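Local coordinates for EDD domain protein, DegV family (Ruminococcus gnavus, PDB 3JR7), which probably binds a lipid such as a fatty acid, as proteins of the DegV family generally do, though its own cellular role is unknown, at residues V242-K247 and E269-K274; G48-D53 and K79-S84; H132-R137 and E162-V167; E31-M36 and F277-S282. All coordinates share one frame; numbering follows the deposited sequence.

Contact 1. Residues V242-K247 and E269-K274; sequences VNAGDK and ERFAVK
Ala244 holds its methyl group obliquely against the ring of Phe271, CB lying 3.8 Å from CD1, at the foot of a beta-alpha-beta crossover. The turn 242-247 leads into strand 248-253, while the segment 269-274 carries the chain from helix 257-270 to the parallel neighbour strand 275-280. Phe271 has CG between its backbone N and carbonyl carbon (chi1 54°), which brings the ring toward the turn; Val273 CG1 stands at the ring's edge, in its plane. Val237 and Ala238 of helix 226-240 and Leu249 also pack on this ring. The same Ala244 methyl presses on the backbone, with CB 3.2 Å from Ala272 O.

Next along, Val273 turns a backbone C-H to the turn, its CA being 3.2 Å from Ala244 O. The one direct hydrogen bond follows, Lys274 N to Lys247 O at 2.8 Å with an angle of 151°, just ahead of the paired strands. Lys274 then runs alongside the 3-10 turn 244-246, bending at chi3 (-73°) to bring CE and NZ beside Asp246 O. A water completes the reach, donating to Asp246 O at 3.1 Å and accepting from Lys274 NZ at 3.2 Å.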
loop_
_atom_site.group_PDB
_atom_site.type_symbol
_atom_site.label_atom_id
_atom_site.label_comp_id
_atom_site.label_asym_id
_atom_site.label_seq_id
_atom_site.Cartn_x
_atom_site.Cartn_y
_atom_site.Cartn_z
ATOM N N VAL A 242 -17.028 -7.660 5.357
ATOM C CA VAL A 242 -18.347 -8.067 4.874
ATOM C C VAL A 242 -18.227 -8.540 3.458
ATOM O O VAL A 242 -17.330 -8.090 2.701
ATOM C CB VAL A 242 -19.391 -6.915 4.964
ATOM C CG1 VAL A 242 -19.689 -6.538 6.441
ATOM C CG2 VAL A 242 -18.935 -5.717 4.193
ATOM N N ASN A 243 -19.096 -9.466 3.091
ATOM C CA ASN A 243 -19.083 -10.023 1.750
ATOM C C ASN A 243 -17.676 -10.519 1.330
ATOM O O ASN A 243 -17.238 -10.280 0.208
ATOM C CB ASN A 243 -19.603 -8.981 0.732
ATOM C CG ASN A 243 -21.022 -8.427 1.092
ATOM O OD1 ASN A 243 -21.242 -7.197 1.130
ATOM N ND2 ASN A 243 -21.965 -9.329 1.348
ATOM N N ALA A 244 -17.004 -11.249 2.225
ATOM C CA ALA A 244 -15.598 -11.672 2.037
ATOM C C ALA A 244 -15.429 -12.582 0.828
ATOM O O ALA A 244 -14.356 -12.629 0.225
ATOM C CB ALA A 244 -15.063 -12.355 3.298
ATOM N N GLY A 245 -16.479 -13.304 0.473
ATOM C CA GLY A 245 -16.467 -14.157 -0.690
ATOM C C GLY A 245 -16.263 -13.382 -1.984
ATOM O O GLY A 245 -15.813 -13.937 -2.970
ATOM N N ASP A 246 -16.576 -12.094 -1.985
ATOM C CA ASP A 246 -16.359 -11.254 -3.162
ATOM C C ASP A 246 -14.945 -10.665 -3.195
ATOM O O ASP A 246 -14.614 -9.914 -4.140
ATOM C CB ASP A 246 -17.355 -10.081 -3.183
ATOM C CG ASP A 246 -18.812 -10.527 -3.218
ATOM O OD1 ASP A 246 -19.082 -11.620 -3.788
ATOM O OD2 ASP A 246 -19.684 -9.784 -2.666
ATOM N N LYS A 247 -14.111 -10.966 -2.196
ATOM C CA LYS A 247 -12.918 -10.172 -2.014
ATOM C C LYS A 247 -11.635 -10.984 -2.042
ATOM O O LYS A 247 -11.622 -12.169 -1.721
ATOM C CB LYS A 247 -13.026 -9.358 -0.706
ATOM C CG LYS A 247 -14.312 -8.573 -0.705
ATOM C CD LYS A 247 -14.483 -7.670 0.438
ATOM C CE LYS A 247 -15.689 -6.744 0.171
ATOM N NZ LYS A 247 -15.997 -5.916 1.368
ATOM N N GLU A 269 -9.404 -19.486 9.020
ATOM C CA GLU A 269 -10.238 -20.076 10.029
ATOM C C GLU A 269 -11.480 -19.217 10.342
ATOM O O GLU A 269 -12.483 -19.742 10.869
ATOM C CB GLU A 269 -9.459 -20.272 11.336
ATOM C CG GLU A 269 -8.290 -21.211 11.322
ATOM C CD GLU A 269 -7.610 -21.303 12.692
ATOM O OE1 GLU A 269 -7.261 -20.259 13.333
ATOM O OE2 GLU A 269 -7.432 -22.446 13.133
ATOM N N ARG A 270 -11.381 -17.916 10.103
ATOM C CA ARG A 270 -12.390 -16.955 10.485
ATOM C C ARG A 270 -13.372 -16.547 9.376
ATOM O O ARG A 270 -14.460 -16.187 9.680
ATOM C CB ARG A 270 -11.751 -15.722 11.129
ATOM C CG ARG A 270 -10.969 -16.039 12.367
ATOM C CD ARG A 270 -9.984 -15.016 12.753
ATOM N NE ARG A 270 -9.644 -15.216 14.134
ATOM C CZ ARG A 270 -9.019 -16.279 14.593
ATOM N NH1 ARG A 270 -8.801 -16.385 15.860
ATOM N NH2 ARG A 270 -8.623 -17.225 13.776
ATOM N N PHE A 271 -12.967 -16.603 8.118
ATOM C CA PHE A 271 -13.860 -16.270 6.990
ATOM C C PHE A 271 -13.285 -16.754 5.669
ATOM O O PHE A 271 -12.075 -16.939 5.517
ATOM C CB PHE A 271 -14.153 -14.761 6.893
ATOM C CG PHE A 271 -12.911 -13.878 6.838
ATOM C CD1 PHE A 271 -12.332 -13.533 5.611
ATOM C CD2 PHE A 271 -12.354 -13.396 7.999
ATOM C CE1 PHE A 271 -11.208 -12.701 5.541
ATOM C CE2 PHE A 271 -11.233 -12.563 7.967
ATOM C CZ PHE A 271 -10.637 -12.237 6.739
ATOM N N ALA A 272 -14.167 -16.912 4.690
ATOM C CA ALA A 272 -13.778 -17.416 3.378
ATOM C C ALA A 272 -13.633 -16.231 2.418
ATOM O O ALA A 272 -14.524 -15.401 2.306
ATOM C CB ALA A 272 -14.877 -18.426 2.858
ATOM N N VAL A 273 -12.542 -16.169 1.684
ATOM C CA VAL A 273 -12.333 -15.104 0.702
ATOM C C VAL A 273 -12.293 -15.698 -0.668
ATOM O O VAL A 273 -12.202 -16.887 -0.787
ATOM C CB VAL A 273 -10.993 -14.395 0.921
ATOM C CG1 VAL A 273 -11.064 -13.529 2.146
ATOM C CG2 VAL A 273 -9.865 -15.421 0.967
ATOM N N LYS A 274 -12.318 -14.866 -1.705
ATOM C CA LYS A 274 -12.290 -15.367 -3.054
ATOM C C LYS A 274 -10.957 -16.014 -3.277
ATOM O O LYS A 274 -10.873 -17.094 -3.857
ATOM C CB LYS A 274 -12.483 -14.214 -4.034
ATOM C CG LYS A 274 -12.533 -14.677 -5.514
ATOM C CD LYS A 274 -12.200 -13.511 -6.480
ATOM C CE LYS A 274 -13.323 -12.510 -6.568
ATOM N NZ LYS A 274 -12.797 -11.125 -6.897
HETATM O O HOH W 1 -14.955 -8.777 -7.015
#

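Contact 2. Residues G48-D53 and K79-S84; sequences GIQIED and KTSCPS
Lys79 O accepts the backbone N-H of Gln50 at 2.8 Å in a nearly straight bond (168°), and Lys79 N returns an equally short bond to Gln50 O. Two residues along, Gly48 and Ser81 repeat the exchange: Gly48 N reaches Ser81 O at 2.9 Å, and Ser81 N meets Gly48 O at 3.0 Å. The lack of a side chain at Gly48 leaves room for Ser81 OG, which is set between its own backbone N and carbonyl carbon (chi1 49°) and comes to 3.5 Å from Gly48 CA. On this same face Gln50 bends at chi2 (93°) to lay its amide end over the partner strand, while Lys79 leads away to Asn189.

The four bonds make an antiparallel ladder in which strand 79-81 joins strand 42-51 of the sheet that also contains strands 22-27 and 98-103, and strand 42-51 pairs with 54-57 as well. Between the hydrogen-bonded pairs sits the non-hydrogen-bonded pair Ile49 and Thr80, whose side chains lie side by side on the other face, Ile49 CG1 4.1 Å from Thr80 CG2. That face meets Ile284 and Val287 of helix 283-289. Thr80 OG1 is hydrogen-bonded to Tyr288 OH, and its side chain approaches to about 3 Å of a bound polyether, probably from the crystallisation liquor, whose pocket Ser81 and Cys82 also line.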
loop_
_atom_site.group_PDB
_atom_site.type_symbol
_atom_site.label_atom_id
_atom_site.label_comp_id
_atom_site.label_asym_id
_atom_site.label_seq_id
_atom_site.Cartn_x
_atom_site.Cartn_y
_atom_site.Cartn_z
ATOM N N GLY A 48 11.375 8.280 -3.191
ATOM C CA GLY A 48 12.783 8.335 -2.725
ATOM C C GLY A 48 12.944 7.855 -1.299
ATOM O O GLY A 48 12.036 7.995 -0.495
ATOM N N ILE A 49 14.115 7.288 -0.976
ATOM C CA ILE A 49 14.431 6.898 0.400
ATOM C C ILE A 49 15.778 7.505 0.721
ATOM O O ILE A 49 16.673 7.427 -0.083
ATOM C CB ILE A 49 14.509 5.372 0.585
ATOM C CG1 ILE A 49 13.146 4.721 0.387
ATOM C CG2 ILE A 49 15.093 4.982 2.001
ATOM C CD1 ILE A 49 13.264 3.276 -0.113
ATOM N N GLN A 50 15.870 8.113 1.888
ATOM C CA GLN A 50 17.083 8.779 2.364
ATOM C C GLN A 50 17.478 8.275 3.761
ATOM O O GLN A 50 16.718 8.410 4.718
ATOM C CB GLN A 50 16.841 10.292 2.380
ATOM C CG GLN A 50 16.377 10.804 0.980
ATOM C CD GLN A 50 14.837 10.878 0.793
ATOM O OE1 GLN A 50 14.097 11.173 1.739
ATOM N NE2 GLN A 50 14.376 10.677 -0.440
ATOM N N ILE A 51 18.660 7.670 3.855
ATOM C CA ILE A 51 19.196 7.146 5.120
ATOM C C ILE A 51 20.660 7.609 5.212
ATOM O O ILE A 51 21.481 7.240 4.384
ATOM C CB ILE A 51 19.170 5.619 5.197
ATOM C CG1 ILE A 51 17.742 5.102 5.066
ATOM C CG2 ILE A 51 19.752 5.149 6.568
ATOM C CD1 ILE A 51 17.654 3.683 4.606
ATOM N N GLU A 52 20.940 8.464 6.171
ATOM C CA GLU A 52 22.285 9.068 6.309
ATOM C C GLU A 52 22.656 9.771 5.004
ATOM O O GLU A 52 21.958 10.718 4.650
ATOM C CB GLU A 52 23.286 8.017 6.797
ATOM C CG GLU A 52 22.971 7.644 8.231
ATOM C CD GLU A 52 23.842 6.526 8.804
ATOM O OE1 GLU A 52 24.266 5.591 8.056
ATOM O OE2 GLU A 52 24.055 6.595 10.034
ATOM N N ASP A 53 23.686 9.333 4.277
ATOM C CA ASP A 53 24.100 10.041 3.025
ATOM C C ASP A 53 23.741 9.272 1.797
ATOM O O ASP A 53 24.179 9.613 0.668
ATOM C CB ASP A 53 25.614 10.261 3.011
ATOM C CG ASP A 53 26.057 11.200 4.092
ATOM O OD1 ASP A 53 25.645 12.395 4.058
ATOM O OD2 ASP A 53 26.804 10.719 4.985
ATOM N N LYS A 79 14.291 8.632 6.062
ATOM C CA LYS A 79 13.351 9.678 5.585
ATOM C C LYS A 79 12.959 9.256 4.193
ATOM O O LYS A 79 13.689 8.504 3.553
ATOM C CB LYS A 79 13.997 11.067 5.511
ATOM C CG LYS A 79 14.425 11.678 6.848
ATOM C CD LYS A 79 13.300 11.699 7.914
ATOM C CE LYS A 79 13.872 11.381 9.306
ATOM N NZ LYS A 79 12.892 11.543 10.456
ATOM N N THR A 80 11.801 9.718 3.734
ATOM C CA THR A 80 11.302 9.319 2.417
ATOM C C THR A 80 10.754 10.548 1.679
ATOM O O THR A 80 10.499 11.597 2.299
ATOM C CB THR A 80 10.254 8.191 2.541
ATOM O OG1 THR A 80 9.172 8.575 3.402
ATOM C CG2 THR A 80 10.921 6.892 3.095
ATOM N N SER A 81 10.587 10.441 0.366
ATOM C CA SER A 81 9.989 11.552 -0.380
ATOM C C SER A 81 9.027 11.017 -1.417
ATOM O O SER A 81 9.307 10.010 -2.044
ATOM C CB SER A 81 11.069 12.423 -1.078
ATOM O OG SER A 81 11.984 11.627 -1.802
ATOM N N CYS A 82 7.924 11.726 -1.634
ATOM C CA CYS A 82 6.939 11.288 -2.632
ATOM C C CYS A 82 7.464 11.583 -4.056
ATOM O O CYS A 82 8.431 12.309 -4.229
ATOM C CB CYS A 82 5.604 11.973 -2.354
ATOM S SG CYS A 82 5.673 13.793 -2.621
ATOM N N PRO A 83 6.867 10.986 -5.092
ATOM C CA PRO A 83 7.317 11.324 -6.447
ATOM C C PRO A 83 6.924 12.743 -6.779
ATOM O O PRO A 83 6.002 13.263 -6.146
ATOM C CB PRO A 83 6.498 10.374 -7.328
ATOM C CG PRO A 83 6.000 9.328 -6.410
ATOM C CD PRO A 83 5.760 10.021 -5.124
ATOM N N SER A 84 7.611 13.358 -7.739
ATOM C CA SER A 84 7.329 14.716 -8.126
ATOM C C SER A 84 6.156 14.767 -9.100
ATOM O O SER A 84 5.884 13.811 -9.809
ATOM C CB SER A 84 8.542 15.323 -8.818
ATOM O OG SER A 84 8.686 14.730 -10.078
#

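Contact 3. Residues H132-R137 and E162-V167; sequences HVFNSR and EVVESV
This is a buried apolar contact of strand against helix, in which helix 160-173 lies over strand 130-135, a member of the sheet that contains strands 22-27 and 98-103. The two short axes run almost parallel, 4° apart and 10.3 Å at closest approach, and two CH-pi contacts fill the space between them. His132 and Val164 form the first: CG1 of Val164 stands over the middle of the imidazole, 3.7 Å from its centroid. With CG anti to the backbone N (chi1 -174°), the His132 ring is carried out toward the helix, where NE2 is hydrogen-bonded to Glu168 OE2.

Val167 provides the second, its CG1 lying 3.6 Å from the centroid of the Phe134 ring and closest to CE1, displaced toward the rim. His132 CD2 lies over the opposite face of that ring, 3.3 Å above its plane, so the phenyl is held from both sides. Val164 O sits at its edge, 3.8 Å from Phe134 CE1. Replacing His132 by alanine would probably leave Val164 CG1 without its ring, uncover one face of Phe134 and deprive Glu168 OE2 of a donor.

Strand 98-103 lies beside 130-135 in parallel; Val133 turns to helix 111-126 on the sheet's other side, while Val167 reaches Ile146 of helix 141-155.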
loop_
_atom_site.group_PDB
_atom_site.type_symbol
_atom_site.label_atom_id
_atom_site.label_comp_id
_atom_site.label_asym_id
_atom_site.label_seq_id
_atom_site.Cartn_x
_atom_site.Cartn_y
_atom_site.Cartn_z
ATOM N N HIS A 132 -7.513 9.587 -13.811
ATOM C CA HIS A 132 -8.105 9.620 -12.483
ATOM C C HIS A 132 -7.111 9.153 -11.453
ATOM O O HIS A 132 -6.506 8.079 -11.595
ATOM C CB HIS A 132 -9.390 8.781 -12.388
ATOM C CG HIS A 132 -10.067 8.929 -11.067
ATOM N ND1 HIS A 132 -10.910 9.979 -10.790
ATOM C CD2 HIS A 132 -9.911 8.252 -9.900
ATOM C CE1 HIS A 132 -11.306 9.896 -9.527
ATOM N NE2 HIS A 132 -10.709 8.859 -8.967
ATOM N N VAL A 133 -6.943 9.955 -10.397
ATOM C CA VAL A 133 -6.064 9.624 -9.288
ATOM C C VAL A 133 -6.920 9.058 -8.095
ATOM O O VAL A 133 -7.801 9.769 -7.573
ATOM C CB VAL A 133 -5.268 10.842 -8.818
ATOM C CG1 VAL A 133 -4.341 10.441 -7.679
ATOM C CG2 VAL A 133 -4.446 11.436 -9.984
ATOM N N PHE A 134 -6.665 7.809 -7.696
ATOM C CA PHE A 134 -7.342 7.183 -6.553
ATOM C C PHE A 134 -6.456 7.383 -5.297
ATOM O O PHE A 134 -5.302 6.972 -5.247
ATOM C CB PHE A 134 -7.570 5.685 -6.769
ATOM C CG PHE A 134 -8.450 5.334 -7.919
ATOM C CD1 PHE A 134 -9.829 5.417 -7.807
ATOM C CD2 PHE A 134 -7.902 4.868 -9.100
ATOM C CE1 PHE A 134 -10.655 5.098 -8.890
ATOM C CE2 PHE A 134 -8.694 4.538 -10.170
ATOM C CZ PHE A 134 -10.071 4.650 -10.080
ATOM N N ASN A 135 -6.969 8.091 -4.314
ATOM C CA ASN A 135 -6.352 8.143 -3.006
ATOM C C ASN A 135 -6.721 6.812 -2.369
ATOM O O ASN A 135 -7.865 6.611 -2.028
ATOM C CB ASN A 135 -6.983 9.302 -2.219
ATOM C CG ASN A 135 -6.638 9.300 -0.752
ATOM O OD1 ASN A 135 -5.786 8.538 -0.300
ATOM N ND2 ASN A 135 -7.294 10.185 0.009
ATOM N N SER A 136 -5.765 5.923 -2.152
ATOM C CA SER A 136 -6.068 4.615 -1.580
ATOM C C SER A 136 -6.602 4.667 -0.164
ATOM O O SER A 136 -7.212 3.751 0.202
ATOM C CB SER A 136 -4.842 3.695 -1.545
ATOM O OG SER A 136 -3.863 4.150 -0.638
ATOM N N ARG A 137 -6.344 5.727 0.608
ATOM C CA ARG A 137 -6.574 5.769 2.052
ATOM C C ARG A 137 -5.888 4.600 2.786
ATOM O O ARG A 137 -6.379 4.111 3.807
ATOM C CB ARG A 137 -8.073 5.857 2.341
ATOM C CG ARG A 137 -8.692 7.228 1.799
ATOM C CD ARG A 137 -10.177 7.131 1.407
ATOM N NE ARG A 137 -10.607 8.373 0.758
ATOM C CZ ARG A 137 -10.625 8.644 -0.577
ATOM N NH1 ARG A 137 -10.305 7.752 -1.543
ATOM N NH2 ARG A 137 -11.029 9.875 -0.977
ATOM N N GLU A 162 -17.339 4.343 -15.089
ATOM C CA GLU A 162 -17.772 3.167 -14.330
ATOM C C GLU A 162 -16.633 2.521 -13.523
ATOM O O GLU A 162 -16.818 2.131 -12.359
ATOM C CB GLU A 162 -18.456 2.111 -15.199
ATOM C CG GLU A 162 -19.898 2.478 -15.612
ATOM C CD GLU A 162 -20.429 1.683 -16.804
ATOM O OE1 GLU A 162 -19.624 0.999 -17.461
ATOM O OE2 GLU A 162 -21.661 1.763 -17.101
ATOM N N VAL A 163 -15.462 2.436 -14.123
ATOM C CA VAL A 163 -14.301 1.929 -13.409
ATOM C C VAL A 163 -14.022 2.859 -12.215
ATOM O O VAL A 163 -13.803 2.388 -11.088
ATOM C CB VAL A 163 -13.050 1.837 -14.308
ATOM C CG1 VAL A 163 -11.781 1.437 -13.460
ATOM C CG2 VAL A 163 -13.257 0.885 -15.530
ATOM N N VAL A 164 -14.026 4.165 -12.437
ATOM C CA VAL A 164 -13.782 5.140 -11.328
ATOM C C VAL A 164 -14.791 4.931 -10.184
ATOM O O VAL A 164 -14.404 4.797 -8.987
ATOM C CB VAL A 164 -13.803 6.606 -11.839
ATOM C CG1 VAL A 164 -13.822 7.596 -10.693
ATOM C CG2 VAL A 164 -12.564 6.876 -12.753
ATOM N N GLU A 165 -16.088 4.873 -10.529
ATOM C CA GLU A 165 -17.091 4.633 -9.500
ATOM C C GLU A 165 -16.881 3.302 -8.774
ATOM O O GLU A 165 -16.961 3.265 -7.530
ATOM C CB GLU A 165 -18.509 4.736 -10.072
ATOM C CG GLU A 165 -19.622 4.423 -9.051
ATOM C CD GLU A 165 -21.050 4.634 -9.592
ATOM O OE1 GLU A 165 -21.231 4.505 -10.806
ATOM O OE2 GLU A 165 -21.987 4.859 -8.799
ATOM N N SER A 166 -16.657 2.208 -9.512
ATOM C CA SER A 166 -16.530 0.877 -8.885
ATOM C C SER A 166 -15.317 0.799 -7.977
ATOM O O SER A 166 -15.369 0.184 -6.898
ATOM C CB SER A 166 -16.452 -0.272 -9.899
ATOM O OG SER A 166 -17.604 -0.230 -10.715
ATOM N N VAL A 167 -14.231 1.436 -8.402
ATOM C CA VAL A 167 -13.007 1.399 -7.632
ATOM C C VAL A 167 -13.092 2.288 -6.402
ATOM O O VAL A 167 -12.617 1.903 -5.350
ATOM C CB VAL A 167 -11.795 1.753 -8.498
ATOM C CG1 VAL A 167 -10.552 1.929 -7.629
ATOM C CG2 VAL A 167 -11.598 0.645 -9.598
#

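Contact 4. Residues E31-M36 and F277-S282; sequences EFTPEM and FIVDTS
Glu31 grips the start of helix 283-289 through its carboxylate: Ser282 N donates to OE2 at 2.8 Å in an almost straight bond (172°) that uses the anti lone pair. The side chain folds at chi2 (73°), which brings the carboxylate round to this N-H and lays CG 3.2 Å from Asp280 O. Ser285 OG also bonds OE2, and Ser140 OG bonds OE1, so the buried group is held at both oxygens. Ser282 is the N-cap residue of that helix, its OG linked to Ser285 N and Cys29 O, and the nearby helix start is likely to favour the negative charge.

Beside this polar end the packing is close and apolar, with Val279 CG2 set against the aliphatic part of Glu31, 3.9 Å from CB and 4.0 Å from CG. The other methyl of Val279, CG1, faces Thr33 CG2, which also lies over one face of the Phe277 ring, 4.2 Å from the centroid in a CH-pi contact, though the modelled place of this threonine methyl is less sure. With an alanine in place of Glu31, Ser282 N and the hydroxyls of Ser285 and Ser140 would probably lose their acceptor, and a gap would open beside Val279.

The outer side is looser: Asp280 offers its backbone O to Glu31 CG, while its side chain is exposed and touches the other segment little.

Strand 275-280, outermost in its sheet and paired with 248-253, thus meets the segment that follows strand 22-27 of the other sheet; helix 141-155 adjoins both, with Val141 touching Glu31 and Val279.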
loop_
_atom_site.group_PDB
_atom_site.type_symbol
_atom_site.label_atom_id
_atom_site.label_comp_id
_atom_site.label_asym_id
_atom_site.label_seq_id
_atom_site.Cartn_x
_atom_site.Cartn_y
_atom_site.Cartn_z
ATOM N N GLU A 31 2.921 -2.833 -3.697
ATOM C CA GLU A 31 3.685 -3.962 -4.237
ATOM C C GLU A 31 3.038 -4.522 -5.494
ATOM O O GLU A 31 1.850 -4.471 -5.604
ATOM C CB GLU A 31 3.806 -5.107 -3.195
ATOM C CG GLU A 31 4.641 -4.838 -1.968
ATOM C CD GLU A 31 4.009 -3.895 -0.966
ATOM O OE1 GLU A 31 2.754 -3.705 -0.991
ATOM O OE2 GLU A 31 4.778 -3.363 -0.136
ATOM N N PHE A 32 3.819 -5.044 -6.448
ATOM C CA PHE A 32 3.275 -5.844 -7.575
ATOM C C PHE A 32 3.555 -7.309 -7.364
ATOM O O PHE A 32 4.669 -7.661 -7.000
ATOM C CB PHE A 32 3.897 -5.479 -8.936
ATOM C CG PHE A 32 3.513 -4.108 -9.462
ATOM C CD1 PHE A 32 2.525 -3.330 -8.854
ATOM C CD2 PHE A 32 4.163 -3.603 -10.576
ATOM C CE1 PHE A 32 2.217 -2.071 -9.353
ATOM C CE2 PHE A 32 3.853 -2.392 -11.081
ATOM C CZ PHE A 32 2.871 -1.595 -10.457
ATOM N N THR A 33 2.575 -8.159 -7.629
ATOM C CA THR A 33 2.800 -9.585 -7.689
ATOM C C THR A 33 3.546 -9.929 -8.982
ATOM O O THR A 33 3.613 -9.109 -9.893
ATOM C CB THR A 33 1.490 -10.367 -7.688
ATOM O OG1 THR A 33 0.681 -9.955 -8.806
ATOM C CG2 THR A 33 0.750 -10.162 -6.390
ATOM N N PRO A 34 4.110 -11.156 -9.067
ATOM C CA PRO A 34 4.772 -11.589 -10.316
ATOM C C PRO A 34 3.863 -11.425 -11.527
ATOM O O PRO A 34 4.272 -10.935 -12.575
ATOM C CB PRO A 34 5.040 -13.086 -10.074
ATOM C CG PRO A 34 5.164 -13.222 -8.581
ATOM C CD PRO A 34 4.206 -12.173 -7.998
ATOM N N GLU A 35 2.616 -11.795 -11.355
ATOM C CA GLU A 35 1.680 -11.790 -12.442
ATOM C C GLU A 35 1.412 -10.345 -12.902
ATOM O O GLU A 35 1.238 -10.089 -14.096
ATOM C CB GLU A 35 0.400 -12.518 -12.030
ATOM C CG GLU A 35 0.671 -13.851 -11.291
ATOM C CD GLU A 35 0.790 -13.668 -9.762
ATOM O OE1 GLU A 35 -0.242 -13.392 -9.126
ATOM O OE2 GLU A 35 1.896 -13.779 -9.194
HETATM N N MSE A 36 1.443 -9.401 -11.953
HETATM C CA MSE A 36 1.239 -8.012 -12.288
HETATM C C MSE A 36 2.475 -7.469 -12.998
HETATM O O MSE A 36 2.357 -6.692 -13.933
HETATM C CB MSE A 36 0.923 -7.187 -11.046
HETATM C CG MSE A 36 -0.431 -7.560 -10.438
HETATM SE SE MSE A 36 -0.595 -6.720 -8.696
HETATM C CE MSE A 36 -1.081 -8.232 -7.547
ATOM N N PHE A 277 -3.248 -13.654 -1.380
ATOM C CA PHE A 277 -1.895 -13.773 -1.716
ATOM C C PHE A 277 -1.021 -13.051 -0.739
ATOM O O PHE A 277 -1.486 -12.167 -0.003
ATOM C CB PHE A 277 -1.677 -13.246 -3.133
ATOM C CG PHE A 277 -1.939 -11.786 -3.289
ATOM C CD1 PHE A 277 -0.937 -10.856 -3.030
ATOM C CD2 PHE A 277 -3.176 -11.339 -3.720
ATOM C CE1 PHE A 277 -1.172 -9.497 -3.179
ATOM C CE2 PHE A 277 -3.407 -9.939 -3.910
ATOM C CZ PHE A 277 -2.410 -9.048 -3.618
ATOM N N ILE A 278 0.266 -13.429 -0.763
ATOM C CA ILE A 278 1.300 -12.884 0.100
ATOM C C ILE A 278 2.405 -12.281 -0.743
ATOM O O ILE A 278 2.809 -12.881 -1.758
ATOM C CB ILE A 278 1.910 -14.013 0.995
ATOM C CG1 ILE A 278 0.855 -14.592 1.959
ATOM C CG2 ILE A 278 3.081 -13.507 1.760
ATOM C CD1 ILE A 278 1.351 -15.827 2.768
ATOM N N VAL A 279 2.903 -11.121 -0.350
ATOM C CA VAL A 279 4.022 -10.458 -1.039
ATOM C C VAL A 279 5.032 -9.918 -0.070
ATOM O O VAL A 279 4.702 -9.615 1.088
ATOM C CB VAL A 279 3.597 -9.250 -1.901
ATOM C CG1 VAL A 279 2.910 -9.718 -3.068
ATOM C CG2 VAL A 279 2.748 -8.213 -1.064
ATOM N N ASP A 280 6.257 -9.765 -0.569
ATOM C CA ASP A 280 7.318 -9.086 0.140
ATOM C C ASP A 280 7.068 -7.612 0.070
ATOM O O ASP A 280 6.643 -7.099 -0.966
ATOM C CB ASP A 280 8.690 -9.379 -0.464
ATOM C CG ASP A 280 9.088 -10.840 -0.288
ATOM O OD1 ASP A 280 9.437 -11.203 0.831
ATOM O OD2 ASP A 280 8.951 -11.612 -1.244
ATOM N N THR A 281 7.350 -6.932 1.161
ATOM C CA THR A 281 7.157 -5.486 1.203
ATOM C C THR A 281 8.067 -4.722 0.201
ATOM O O THR A 281 9.240 -5.061 -0.008
ATOM C CB THR A 281 7.419 -4.926 2.584
ATOM O OG1 THR A 281 8.622 -5.485 3.106
ATOM C CG2 THR A 281 6.266 -5.214 3.539
ATOM N N SER A 282 7.513 -3.676 -0.393
ATOM C CA SER A 282 8.260 -2.749 -1.273
ATOM C C SER A 282 9.280 -1.958 -0.444
ATOM O O SER A 282 9.306 -2.059 0.775
ATOM C CB SER A 282 7.286 -1.747 -1.882
ATOM O OG SER A 282 6.812 -0.853 -0.835
#

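Contacts 3 and 4 are buried, whereas contacts 1 and 2 lie at the surface on opposite sides of the chain's centre, about 37 Å apart between centres. Chemistry follows place. Contact 3 is held by apolar groups against ring faces, without a hydrogen bond between its segments, and contact 4 adds a buried carboxylate to such packing. Contact 2 rests on backbone pairing, and contact 1 on one backbone bond, a methyl and a water. Contacts 2 and 3 reach the same sheet at different strands; contact 1 ends just ahead of strand 275-280, most of which belongs to contact 4. Contact 4 alone spans a long sequence distance, joining the loop and helix start after strand 22-27 of one sheet to a strand of the other.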